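D-lactate dehydrogenase (Fermentative) (Pseudomonas aeruginosa, PDB 6ABJ) catalyses the NADH-dependent interconversion of pyruvate and D-lactate as a tetramer, a fermentative enzyme of the D-isomer specific 2-hydroxyacid dehydrogenase family. Local coordinates at residues L128-Y140 against S149-K161. Numbering follows the deposited sequence.
Sequences LILTLNRRLHRAY and SLHGLTGFDLHGK
Asn133 and Phe156 make the tight part of this contact. The Asn133 amide takes both polar groups of the Phe156 backbone: OD1 accepts from Phe156 N at 2.9 Å, nearly straight (169°), and ND2 donates to Phe156 O at 2.8 Å. That fixes the amide's rotation, and the Phe156 ring folds back over it, planes 17° apart, ND2 3.3 Å above the ring plane, over its centre. Beside the amide, Leu158 CD2 lies 3.6 Å from Asn133 ND2 and also meets Ile129 CG2, while CD1 meets Leu130 CD2. Leu153 sets CD2 3.7 Å from Arg135 CB and CD1 on Ala139 CB.

The open side is at partly exposed Arg135, which ends the helix in a Schellman motif. Thr154 O sits over its guanidinium face without a good hydrogen-bond angle; NE reaches Gly152 O (3.3 Å), NH1 Asn133 O, and a water joins NH2 to Gly152 O. Buried Arg134 uses one water each from NE to Leu153 O and NH1 to Phe156 O; NH1 also binds Ala120 O of the second subunit, whose Glu123 accepts from Leu158 N.

The 149-161 loop passes the break between helices 118-134 and 136-143 into strand 162-166 of the Rossmann sheet; Ile129 packs on strands 216-219 and 243-247.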
loop_
_atom_site.group_PDB
_atom_site.type_symbol
_atom_site.label_atom_id
_atom_site.label_comp_id
_atom_site.label_asym_id
_atom_site.label_seq_id
_atom_site.Cartn_x
_atom_site.Cartn_y
_atom_site.Cartn_z
ATOM N N LEU B 128 -19.124 3.587 0.800
ATOM C CA LEU B 128 -18.129 4.674 0.893
ATOM C C LEU B 128 -18.299 5.260 2.286
ATOM O O LEU B 128 -17.310 5.585 2.966
ATOM C CB LEU B 128 -18.392 5.763 -0.200
ATOM C CG LEU B 128 -17.887 5.375 -1.619
ATOM C CD1 LEU B 128 -18.268 6.533 -2.583
ATOM C CD2 LEU B 128 -16.419 5.090 -1.665
ATOM N N ILE B 129 -19.538 5.412 2.723
ATOM C CA ILE B 129 -19.784 5.950 4.082
ATOM C C ILE B 129 -19.113 5.087 5.151
ATOM O O ILE B 129 -18.406 5.598 6.046
ATOM C CB ILE B 129 -21.322 6.015 4.371
ATOM C CG1 ILE B 129 -21.902 7.145 3.545
ATOM C CG2 ILE B 129 -21.581 6.272 5.846
ATOM C CD1 ILE B 129 -23.377 7.268 3.517
ATOM N N LEU B 130 -19.291 3.775 5.053
ATOM C CA LEU B 130 -18.793 2.904 6.103
ATOM C C LEU B 130 -17.303 2.777 6.068
ATOM O O LEU B 130 -16.671 2.767 7.101
ATOM C CB LEU B 130 -19.438 1.521 6.007
ATOM C CG LEU B 130 -20.842 1.527 6.656
ATOM C CD1 LEU B 130 -21.596 0.361 6.143
ATOM C CD2 LEU B 130 -20.743 1.583 8.188
ATOM N N THR B 131 -16.706 2.740 4.865
ATOM C CA THR B 131 -15.284 2.661 4.805
ATOM C C THR B 131 -14.639 3.936 5.401
ATOM O O THR B 131 -13.612 3.861 6.078
ATOM C CB THR B 131 -14.699 2.293 3.398
ATOM O OG1 THR B 131 -13.287 2.062 3.563
ATOM C CG2 THR B 131 -14.786 3.363 2.444
ATOM N N LEU B 132 -15.194 5.086 5.078
ATOM C CA LEU B 132 -14.668 6.314 5.606
ATOM C C LEU B 132 -14.848 6.393 7.144
ATOM O O LEU B 132 -13.938 6.772 7.868
ATOM C CB LEU B 132 -15.366 7.511 4.968
ATOM C CG LEU B 132 -14.958 7.859 3.514
ATOM C CD1 LEU B 132 -16.000 8.736 2.849
ATOM C CD2 LEU B 132 -13.588 8.557 3.589
ATOM N N ASN B 133 -16.041 6.011 7.595
ATOM C CA ASN B 133 -16.407 6.135 8.999
ATOM C C ASN B 133 -15.451 5.245 9.839
ATOM O O ASN B 133 -14.809 5.710 10.794
ATOM C CB ASN B 133 -17.833 5.671 9.130
ATOM C CG ASN B 133 -18.369 5.729 10.544
ATOM O OD1 ASN B 133 -17.614 5.612 11.530
ATOM N ND2 ASN B 133 -19.685 5.794 10.651
ATOM N N ARG B 134 -15.341 3.984 9.440
ATOM C CA ARG B 134 -14.604 3.013 10.197
ATOM C C ARG B 134 -13.107 2.908 9.691
ATOM O O ARG B 134 -12.328 2.060 10.165
ATOM C CB ARG B 134 -15.288 1.657 10.240
ATOM C CG ARG B 134 -16.785 1.711 10.622
ATOM C CD ARG B 134 -17.000 2.427 11.951
ATOM N NE ARG B 134 -16.511 1.605 12.995
ATOM C CZ ARG B 134 -17.228 0.759 13.741
ATOM N NH1 ARG B 134 -18.535 0.715 13.699
ATOM N NH2 ARG B 134 -16.612 0.026 14.614
ATOM N N ARG B 135 -12.758 3.755 8.734
ATOM C CA ARG B 135 -11.405 3.772 8.203
ATOM C C ARG B 135 -10.952 2.409 7.728
ATOM O O ARG B 135 -9.801 2.021 7.931
ATOM C CB ARG B 135 -10.430 4.289 9.262
ATOM C CG ARG B 135 -10.490 5.789 9.478
ATOM C CD ARG B 135 -11.565 6.143 10.489
ATOM N NE ARG B 135 -11.242 7.358 11.226
ATOM C CZ ARG B 135 -12.147 8.231 11.655
ATOM N NH1 ARG B 135 -13.435 8.018 11.422
ATOM N NH2 ARG B 135 -11.767 9.313 12.319
ATOM N N LEU B 136 -11.856 1.682 7.090
ATOM C CA LEU B 136 -11.574 0.319 6.737
ATOM C C LEU B 136 -10.417 0.158 5.705
ATOM O O LEU B 136 -9.699 -0.787 5.771
ATOM C CB LEU B 136 -12.796 -0.343 6.176
ATOM C CG LEU B 136 -14.033 -0.454 7.134
ATOM C CD1 LEU B 136 -15.258 -1.057 6.476
ATOM C CD2 LEU B 136 -13.624 -1.155 8.407
ATOM N N HIS B 137 -10.294 1.109 4.801
ATOM C CA HIS B 137 -9.205 1.107 3.789
ATOM C C HIS B 137 -7.863 1.289 4.512
ATOM O O HIS B 137 -6.870 0.590 4.203
ATOM C CB HIS B 137 -9.504 2.216 2.760
ATOM C CG HIS B 137 -9.629 3.586 3.329
ATOM N ND1 HIS B 137 -10.675 3.999 4.114
ATOM C CD2 HIS B 137 -8.822 4.652 3.230
ATOM C CE1 HIS B 137 -10.505 5.245 4.466
ATOM N NE2 HIS B 137 -9.387 5.669 3.918
ATOM N N ARG B 138 -7.843 2.139 5.531
ATOM C CA ARG B 138 -6.604 2.341 6.348
ATOM C C ARG B 138 -6.307 1.086 7.198
ATOM O O ARG B 138 -5.159 0.635 7.283
ATOM C CB ARG B 138 -6.722 3.542 7.224
ATOM C CG ARG B 138 -6.974 4.858 6.407
ATOM C CD ARG B 138 -6.783 6.129 7.289
ATOM N NE ARG B 138 -5.408 6.210 7.769
ATOM C CZ ARG B 138 -5.017 6.686 8.955
ATOM N NH1 ARG B 138 -5.896 7.237 9.805
ATOM N NH2 ARG B 138 -3.724 6.643 9.247
ATOM N N ALA B 139 -7.356 0.544 7.850
ATOM C CA ALA B 139 -7.185 -0.715 8.631
ATOM C C ALA B 139 -6.616 -1.861 7.824
ATOM O O ALA B 139 -5.719 -2.545 8.259
ATOM C CB ALA B 139 -8.480 -1.110 9.270
ATOM N N TYR B 140 -7.165 -2.076 6.631
ATOM C CA TYR B 140 -6.724 -3.141 5.765
ATOM C C TYR B 140 -5.265 -3.041 5.529
ATOM O O TYR B 140 -4.514 -4.040 5.632
ATOM C CB TYR B 140 -7.518 -3.091 4.402
ATOM C CG TYR B 140 -6.997 -4.006 3.422
ATOM C CD1 TYR B 140 -7.200 -5.368 3.544
ATOM C CD2 TYR B 140 -6.297 -3.533 2.319
ATOM C CE1 TYR B 140 -6.700 -6.269 2.602
ATOM C CE2 TYR B 140 -5.739 -4.388 1.416
ATOM C CZ TYR B 140 -5.983 -5.764 1.526
ATOM O OH TYR B 140 -5.417 -6.604 0.633
ATOM N N SER B 149 -2.522 -2.164 15.343
ATOM C CA SER B 149 -2.787 -1.048 16.212
ATOM C C SER B 149 -3.941 -0.217 15.687
ATOM O O SER B 149 -4.211 -0.152 14.487
ATOM C CB SER B 149 -1.504 -0.229 16.376
ATOM O OG SER B 149 -1.247 0.627 15.294
ATOM N N LEU B 150 -4.698 0.382 16.630
ATOM C CA LEU B 150 -5.966 0.972 16.323
ATOM C C LEU B 150 -5.978 2.498 16.355
ATOM O O LEU B 150 -7.026 3.130 16.077
ATOM C CB LEU B 150 -7.068 0.423 17.252
ATOM C CG LEU B 150 -7.346 -1.044 17.112
ATOM C CD1 LEU B 150 -8.520 -1.415 18.016
ATOM C CD2 LEU B 150 -7.681 -1.398 15.668
ATOM N N HIS B 151 -4.854 3.121 16.721
ATOM C CA HIS B 151 -4.817 4.625 16.767
ATOM C C HIS B 151 -5.375 5.257 15.493
ATOM O O HIS B 151 -5.041 4.844 14.386
ATOM C CB HIS B 151 -3.413 5.189 17.035
ATOM C CG HIS B 151 -2.421 4.904 15.937
ATOM N ND1 HIS B 151 -2.235 5.766 14.881
ATOM C CD2 HIS B 151 -1.666 3.818 15.672
ATOM C CE1 HIS B 151 -1.379 5.240 14.029
ATOM N NE2 HIS B 151 -1.039 4.039 14.468
ATOM N N GLY B 152 -6.202 6.290 15.652
ATOM C CA GLY B 152 -6.770 7.013 14.547
ATOM C C GLY B 152 -7.909 6.354 13.770
ATOM O O GLY B 152 -8.472 6.978 12.888
ATOM N N LEU B 153 -8.323 5.138 14.141
ATOM C CA LEU B 153 -9.361 4.413 13.427
ATOM C C LEU B 153 -10.781 4.524 14.026
ATOM O O LEU B 153 -11.736 3.994 13.453
ATOM C CB LEU B 153 -8.988 2.934 13.322
ATOM C CG LEU B 153 -7.647 2.598 12.719
ATOM C CD1 LEU B 153 -7.478 1.089 12.597
ATOM C CD2 LEU B 153 -7.482 3.216 11.304
ATOM N N THR B 154 -10.912 5.266 15.150
ATOM C CA THR B 154 -12.184 5.425 15.790
ATOM C C THR B 154 -13.200 6.086 14.882
ATOM O O THR B 154 -12.944 7.226 14.400
ATOM C CB THR B 154 -12.059 6.229 17.096
ATOM O OG1 THR B 154 -11.085 5.618 17.900
ATOM C CG2 THR B 154 -13.378 6.226 17.863
ATOM N N GLY B 155 -14.366 5.481 14.742
ATOM C CA GLY B 155 -15.467 6.045 13.961
ATOM C C GLY B 155 -16.605 6.580 14.798
ATOM O O GLY B 155 -16.385 7.058 15.941
ATOM N N PHE B 156 -17.781 6.558 14.226
ATOM C CA PHE B 156 -18.986 6.998 14.871
ATOM C C PHE B 156 -20.150 6.073 14.504
ATOM O O PHE B 156 -20.212 5.520 13.397
ATOM C CB PHE B 156 -19.268 8.468 14.499
ATOM C CG PHE B 156 -19.502 8.715 13.021
ATOM C CD1 PHE B 156 -18.447 9.024 12.184
ATOM C CD2 PHE B 156 -20.750 8.670 12.478
ATOM C CE1 PHE B 156 -18.666 9.324 10.850
ATOM C CE2 PHE B 156 -20.976 8.969 11.120
ATOM C CZ PHE B 156 -19.917 9.348 10.325
ATOM N N ASP B 157 -21.070 5.900 15.440
ATOM C CA ASP B 157 -22.252 5.117 15.156
ATOM C C ASP B 157 -23.065 5.869 14.103
ATOM O O ASP B 157 -23.271 7.083 14.212
ATOM C CB ASP B 157 -23.145 5.015 16.385
ATOM C CG ASP B 157 -22.542 4.192 17.482
ATOM O OD1 ASP B 157 -21.441 3.638 17.289
ATOM O OD2 ASP B 157 -23.183 4.104 18.548
ATOM N N LEU B 158 -23.558 5.154 13.100
ATOM C CA LEU B 158 -24.508 5.716 12.202
ATOM C C LEU B 158 -25.909 5.903 12.847
ATOM O O LEU B 158 -26.630 6.905 12.582
ATOM C CB LEU B 158 -24.659 4.841 10.966
ATOM C CG LEU B 158 -23.443 4.784 10.016
ATOM C CD1 LEU B 158 -23.640 3.812 8.892
ATOM C CD2 LEU B 158 -23.070 6.172 9.458
ATOM N N HIS B 159 -26.277 4.936 13.666
ATOM C CA HIS B 159 -27.523 5.044 14.432
ATOM C C HIS B 159 -27.684 6.407 15.072
ATOM O O HIS B 159 -26.815 6.847 15.784
ATOM C CB HIS B 159 -27.582 3.928 15.481
ATOM C CG HIS B 159 -28.873 3.891 16.227
ATOM N ND1 HIS B 159 -28.990 4.319 17.536
ATOM C CD2 HIS B 159 -30.109 3.506 15.848
ATOM C CE1 HIS B 159 -30.250 4.214 17.921
ATOM N NE2 HIS B 159 -30.938 3.720 16.915
ATOM N N GLY B 160 -28.793 7.094 14.798
ATOM C CA GLY B 160 -29.081 8.348 15.440
ATOM C C GLY B 160 -28.534 9.558 14.683
ATOM O O GLY B 160 -28.972 10.702 14.930
ATOM N N LYS B 161 -27.633 9.350 13.714
ATOM C CA LYS B 161 -27.066 10.487 12.997
ATOM C C LYS B 161 -28.046 11.029 11.931
ATOM O O LYS B 161 -28.928 10.315 11.440
ATOM C CB LYS B 161 -25.737 10.126 12.307
ATOM C CG LYS B 161 -24.621 9.691 13.232
ATOM C CD LYS B 161 -24.308 10.789 14.257
ATOM C CE LYS B 161 -23.162 10.474 15.218
ATOM N NZ LYS B 161 -23.365 9.172 15.908
HETATM O O HOH W 1 -13.662 2.165 13.789
HETATM O O HOH W 2 -20.307 2.764 12.549
HETATM O O HOH W 3 -8.658 9.635 12.329
#